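Local coordinates for glycerophosphodiester phosphodiesterase (Parabacteroides distasonis, PDB 3NO3), which belongs to the glycerophosphodiester phosphodiesterase family, has a TIM-barrel fold and carries a magnesium ion bound by three acidic side chains, at residues A[102-107]-A[115-120]; A[108-113]-A[139-144]. All blocks are in the same frame, centred on the assembly; numbering follows the deposited sequence. Where two conformers were deposited one is given.

Interaction 1. Residues A[102-107]-A[115-120]; sequences FELKSH and DAARLS. With MG (magnesium ion), chain B.
The methyl of A116 sits squarely over one face of the H107 imidazole, its CB 3.8 Å from the ring centroid and only 9° off the ring normal, a CH-pi contact. H107 keeps its ring in place through polar atoms that point elsewhere: NE2 is hydrogen-bonded to the backbone N of L44, and ND1 makes a weak bond to the carbonyl of K105. Earlier on the strand, with CG anti to the backbone N (chi1 -170°), L104 points toward the helix, and its second torsion parts the methyls. L104 CD2 presses on the backbone between A116 and A117, coming within 3.5 Å of A117 N, and also touches both alanine CB atoms, while L104 CD1 lies 3.6 Å from S120 OG. F102, with its CG likewise anti to the backbone N (chi1 -176°), brings its ring up to the same serine, CZ meeting S120 OG obliquely at 3.3 Å. S120 OG donates to A116 O, one turn back, at 2.8 Å, from above the carbonyl plane. S120 N reaches the same oxygen from the opposite face. On the other side of the strand E103, its chain extended, places OE1 2.0 Å from the magnesium ion, whose shell includes E39, D41 and two waters. The helix thus meets the strand without a hydrogen bond between them: small alanines admit the leucine and imidazole, the serine satisfies its hydroxyl within its own helix, and the buried, largely apolar packing lies on the strand face away from the metal ligand E103.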
loop_
_atom_site.group_PDB
_atom_site.type_symbol
_atom_site.label_atom_id
_atom_site.label_comp_id
_atom_site.label_asym_id
_atom_site.label_seq_id
_atom_site.Cartn_x
_atom_site.Cartn_y
_atom_site.Cartn_z
ATOM N N PHE A 102 -2.513 -0.365 2.840
ATOM C CA PHE A 102 -3.162 0.928 2.993
ATOM C C PHE A 102 -2.041 1.941 3.032
ATOM O O PHE A 102 -1.336 2.013 4.035
ATOM C CB PHE A 102 -3.923 0.855 4.334
ATOM C CG PHE A 102 -4.792 2.048 4.718
ATOM C CD1 PHE A 102 -4.309 3.363 4.842
ATOM C CD2 PHE A 102 -6.105 1.814 5.106
ATOM C CE1 PHE A 102 -5.120 4.386 5.274
ATOM C CE2 PHE A 102 -6.923 2.837 5.527
ATOM C CZ PHE A 102 -6.447 4.114 5.604
ATOM N N GLU A 103 -1.854 2.694 1.949
ATOM C CA GLU A 103 -0.938 3.824 1.960
ATOM C C GLU A 103 -1.654 5.089 2.449
ATOM O O GLU A 103 -2.548 5.595 1.758
ATOM C CB GLU A 103 -0.275 4.085 0.604
ATOM C CG GLU A 103 0.720 5.240 0.733
ATOM C CD GLU A 103 1.535 5.561 -0.518
ATOM O OE1 GLU A 103 1.616 4.749 -1.469
ATOM O OE2 GLU A 103 2.161 6.632 -0.505
ATOM N N LEU A 104 -1.259 5.622 3.599
ATOM C CA LEU A 104 -1.739 6.974 3.968
ATOM C C LEU A 104 -0.807 7.991 3.287
ATOM O O LEU A 104 0.418 8.006 3.533
ATOM C CB LEU A 104 -1.776 7.215 5.472
ATOM C CG LEU A 104 -2.465 8.481 5.960
ATOM C CD1 LEU A 104 -3.995 8.532 5.511
ATOM C CD2 LEU A 104 -2.280 8.631 7.514
ATOM N N LYS A 105 -1.388 8.842 2.457
ATOM C CA LYS A 105 -0.645 9.936 1.800
ATOM C C LYS A 105 -0.180 10.947 2.818
ATOM O O LYS A 105 -0.761 11.062 3.910
ATOM C CB LYS A 105 -1.529 10.615 0.779
ATOM C CG LYS A 105 -1.961 9.708 -0.392
ATOM C CD LYS A 105 -0.810 9.338 -1.344
ATOM C CE LYS A 105 -0.137 10.551 -2.039
ATOM N NZ LYS A 105 0.575 10.086 -3.278
ATOM N N SER A 106 0.877 11.664 2.483
ATOM C CA SER A 106 1.428 12.690 3.350
ATOM C C SER A 106 0.494 13.919 3.435
ATOM O O SER A 106 0.062 14.459 2.384
ATOM C CB SER A 106 2.794 13.140 2.823
ATOM O OG SER A 106 3.438 13.991 3.754
ATOM N N HIS A 107 0.227 14.363 4.672
ATOM C CA HIS A 107 -0.584 15.527 4.987
ATOM C C HIS A 107 0.294 16.687 5.348
ATOM O O HIS A 107 1.531 16.561 5.354
ATOM C CB HIS A 107 -1.664 15.165 6.039
ATOM C CG HIS A 107 -2.700 14.257 5.478
ATOM N ND1 HIS A 107 -2.398 12.979 5.080
ATOM C CD2 HIS A 107 -3.990 14.468 5.149
ATOM C CE1 HIS A 107 -3.473 12.434 4.532
ATOM N NE2 HIS A 107 -4.451 13.320 4.555
ATOM N N ASP A 115 -3.711 13.133 12.862
ATOM C CA ASP A 115 -5.163 13.098 12.730
ATOM C C ASP A 115 -5.646 12.153 11.617
ATOM O O ASP A 115 -6.559 11.374 11.861
ATOM C CB ASP A 115 -5.754 14.469 12.538
ATOM C CG ASP A 115 -5.593 15.378 13.764
ATOM O OD1 ASP A 115 -5.513 14.931 14.913
ATOM O OD2 ASP A 115 -5.537 16.583 13.528
ATOM N N ALA A 116 -4.985 12.156 10.466
ATOM C CA ALA A 116 -5.358 11.285 9.352
ATOM C C ALA A 116 -5.109 9.813 9.717
ATOM O O ALA A 116 -5.940 8.926 9.412
ATOM C CB ALA A 116 -4.605 11.695 8.072
ATOM N N ALA A 117 -4.011 9.553 10.439
ATOM C CA ALA A 117 -3.720 8.202 10.898
ATOM C C ALA A 117 -4.722 7.702 11.965
ATOM O O ALA A 117 -5.195 6.577 11.870
ATOM C CB ALA A 117 -2.294 8.094 11.389
ATOM N N ARG A 118 -5.033 8.533 12.941
ATOM C CA ARG A 118 -6.066 8.193 13.922
ATOM C C ARG A 118 -7.408 7.870 13.246
ATOM O O ARG A 118 -8.022 6.841 13.546
ATOM C CB ARG A 118 -6.247 9.328 14.935
ATOM C CG ARG A 118 -7.215 8.958 16.085
ATOM C CD ARG A 118 -7.581 10.079 17.041
ATOM N NE ARG A 118 -8.224 11.186 16.327
ATOM C CZ ARG A 118 -7.627 12.317 15.929
ATOM N NH1 ARG A 118 -6.323 12.582 16.165
ATOM N NH2 ARG A 118 -8.357 13.219 15.272
ATOM N N LEU A 119 -7.851 8.731 12.320
ATOM C CA LEU A 119 -9.149 8.517 11.674
ATOM C C LEU A 119 -9.133 7.270 10.785
ATOM O O LEU A 119 -10.163 6.603 10.620
ATOM C CB LEU A 119 -9.636 9.751 10.920
ATOM C CG LEU A 119 -10.035 10.972 11.756
ATOM C CD1 LEU A 119 -10.216 12.217 10.847
ATOM C CD2 LEU A 119 -11.276 10.782 12.548
ATOM N N SER A 120 -7.976 6.981 10.176
ATOM C CA SER A 120 -7.783 5.780 9.383
ATOM C C SER A 120 -7.939 4.526 10.237
ATOM O O SER A 120 -8.725 3.641 9.904
ATOM C CB SER A 120 -6.400 5.750 8.717
ATOM O OG SER A 120 -6.278 6.714 7.691
HETATM MG MG MG B . 0.741 4.196 -3.179
HETATM O O HOH W 1 -0.169 3.694 -5.066
HETATM O O HOH W 2 1.306 6.019 -4.147
#

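Interaction 2. Residues A[108-113]-A[139-144]; sequences DTPERN and NMDACK
T109 O is gripped by two donors of N113: the backbone N at 3.0 Å and the side-chain ND2 at 2.8 Å, the latter from well above the carbonyl plane. N113 thereby folds its amide back on the first turn of its helix and lays it against the amide of N139. These two side chains reach toward each other from facing helix starts, their amides stacked 17° from parallel, N113 CG lying 3.2 Å from N139 OD1; no hydrogen bond joins them. Each amide has other work: N139 OD1 caps its own helix, receiving A142 N at 2.9 Å through a lone pair lying in its carbonyl plane, and N139 ND2 may bond to S106 OG, in one of the two conformers of S106, while N113 OD1 accepts from H107 N. With its CG anti to the carbonyl carbon (chi1 -57°), D141 runs alongside P110, and D141 OD2 rests 3.5 Å from P110 CG. T109 is the other N-cap, its OG1 accepting from R112 N. Two capped N-termini therefore meet, helix 110-126 against helix 140-149, neighbours on the outside of the barrel. On the barrel side, A142 touches S137 of strand 133-137, the strand that leads into the second helix.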
loop_
_atom_site.group_PDB
_atom_site.type_symbol
_atom_site.label_atom_id
_atom_site.label_comp_id
_atom_site.label_asym_id
_atom_site.label_seq_id
_atom_site.Cartn_x
_atom_site.Cartn_y
_atom_site.Cartn_z
ATOM N N ASP A 108 -0.324 17.838 5.590
ATOM C CA ASP A 108 0.390 19.148 5.528
ATOM C C ASP A 108 1.153 19.616 6.788
ATOM O O ASP A 108 1.935 20.564 6.726
ATOM C CB ASP A 108 -0.563 20.223 4.947
ATOM C CG ASP A 108 -1.792 20.519 5.830
ATOM O OD1 ASP A 108 -1.762 20.294 7.084
ATOM O OD2 ASP A 108 -2.826 20.954 5.248
ATOM N N THR A 109 0.988 18.909 7.897
ATOM C CA THR A 109 1.751 19.123 9.119
ATOM C C THR A 109 1.896 17.824 9.850
ATOM O O THR A 109 1.106 16.888 9.564
ATOM C CB THR A 109 1.022 20.049 10.138
ATOM O OG1 THR A 109 -0.175 19.407 10.600
ATOM C CG2 THR A 109 0.717 21.436 9.571
ATOM N N PRO A 110 2.833 17.747 10.840
ATOM C CA PRO A 110 2.864 16.514 11.647
ATOM C C PRO A 110 1.516 16.222 12.363
ATOM O O PRO A 110 1.039 15.082 12.310
ATOM C CB PRO A 110 3.960 16.821 12.647
ATOM C CG PRO A 110 4.936 17.649 11.804
ATOM C CD PRO A 110 4.016 18.585 11.116
ATOM N N GLU A 111 0.920 17.250 12.977
ATOM C CA GLU A 111 -0.395 17.090 13.633
ATOM C C GLU A 111 -1.508 16.607 12.691
ATOM O O GLU A 111 -2.270 15.708 13.066
ATOM C CB GLU A 111 -0.781 18.341 14.407
ATOM C CG GLU A 111 0.087 18.498 15.641
ATOM C CD GLU A 111 -0.196 19.723 16.511
ATOM O OE1 GLU A 111 -0.463 20.863 16.040
ATOM O OE2 GLU A 111 -0.114 19.525 17.735
ATOM N N ARG A 112 -1.542 17.093 11.449
ATOM C CA ARG A 112 -2.543 16.623 10.470
ATOM C C ARG A 112 -2.312 15.191 10.034
ATOM O O ARG A 112 -3.294 14.407 9.888
ATOM C CB ARG A 112 -2.639 17.573 9.267
ATOM C CG ARG A 112 -3.803 17.349 8.343
ATOM C CD ARG A 112 -5.162 17.475 9.049
ATOM N NE ARG A 112 -6.233 17.491 8.071
ATOM C CZ ARG A 112 -7.510 17.481 8.402
ATOM N NH1 ARG A 112 -7.880 17.513 9.687
ATOM N NH2 ARG A 112 -8.409 17.506 7.450
ATOM N N ASN A 113 -1.046 14.811 9.863
ATOM C CA ASN A 113 -0.715 13.407 9.635
ATOM C C ASN A 113 -1.173 12.513 10.760
ATOM O O ASN A 113 -1.721 11.430 10.469
ATOM C CB ASN A 113 0.764 13.203 9.358
ATOM C CG ASN A 113 1.126 13.616 7.949
ATOM O OD1 ASN A 113 0.793 12.897 7.023
ATOM N ND2 ASN A 113 1.767 14.777 7.777
ATOM N N ASN A 139 5.308 9.350 5.106
ATOM C CA ASN A 139 5.358 10.316 6.179
ATOM C C ASN A 139 5.673 9.683 7.505
ATOM O O ASN A 139 4.917 8.814 7.987
ATOM C CB ASN A 139 4.004 11.053 6.299
ATOM C CG ASN A 139 4.091 12.228 7.243
ATOM O OD1 ASN A 139 3.883 12.084 8.460
ATOM N ND2 ASN A 139 4.465 13.398 6.701
HETATM N N MSE A 140 6.713 10.165 8.150
HETATM C CA MSE A 140 7.160 9.571 9.405
HETATM C C MSE A 140 6.205 9.819 10.558
HETATM O O MSE A 140 6.022 8.938 11.383
HETATM C CB MSE A 140 8.546 10.107 9.772
HETATM C CG MSE A 140 9.140 9.532 11.063
HETATM SE SE MSE A 140 9.161 7.581 11.181
HETATM C CE MSE A 140 10.664 7.318 10.005
ATOM N N ASP A 141 5.574 10.994 10.586
ATOM C CA ASP A 141 4.571 11.297 11.646
ATOM C C ASP A 141 3.350 10.383 11.540
ATOM O O ASP A 141 2.866 9.885 12.575
ATOM C CB ASP A 141 4.204 12.794 11.641
ATOM C CG ASP A 141 5.433 13.692 11.824
ATOM O OD1 ASP A 141 6.012 13.618 12.919
ATOM O OD2 ASP A 141 5.819 14.415 10.891
ATOM N N ALA A 142 2.907 10.083 10.309
ATOM C CA ALA A 142 1.827 9.126 10.099
ATOM C C ALA A 142 2.212 7.719 10.590
ATOM O O ALA A 142 1.456 7.108 11.295
ATOM C CB ALA A 142 1.420 9.057 8.607
ATOM N N CYS A 143 3.370 7.233 10.157
ATOM C CA CYS A 143 3.887 5.908 10.554
ATOM C C CYS A 143 3.983 5.779 12.076
ATOM O O CYS A 143 3.547 4.804 12.625
ATOM C CB CYS A 143 5.265 5.672 9.957
ATOM S SG CYS A 143 5.305 5.493 8.129
ATOM N N LYS A 144 4.536 6.787 12.741
ATOM C CA LYS A 144 4.691 6.717 14.202
ATOM C C LYS A 144 3.337 6.623 14.920
ATOM O O LYS A 144 3.180 5.856 15.899
ATOM C CB LYS A 144 5.501 7.924 14.716
ATOM C CG LYS A 144 7.033 7.855 14.471
ATOM C CD LYS A 144 7.689 9.195 14.921
ATOM C CE LYS A 144 9.161 9.102 15.058
ATOM N NZ LYS A 144 9.689 10.468 15.389
#

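In the fold
Interactions 1 and 2 lie side by side, their centres 8 Å apart, and share helix 110-126. Their segments alternate along the chain: strand 99-104 and the loop after it, the start of helix 110-126, its middle, and then, beyond strand 133-137, the start of helix 140-149. Interaction 1 fixes the helix to the preceding strand inside a beta-alpha-beta unit, whereas interaction 2 ties its first turn to the next helix around the TIM barrel. The loop 105-107 touches both, since H107 packs against helix 110-126 in interaction 1 and its backbone reaches N113 of interaction 2. Strand, loop and both helix starts thus form one continuous patch, with metal ligand E103 on that strand.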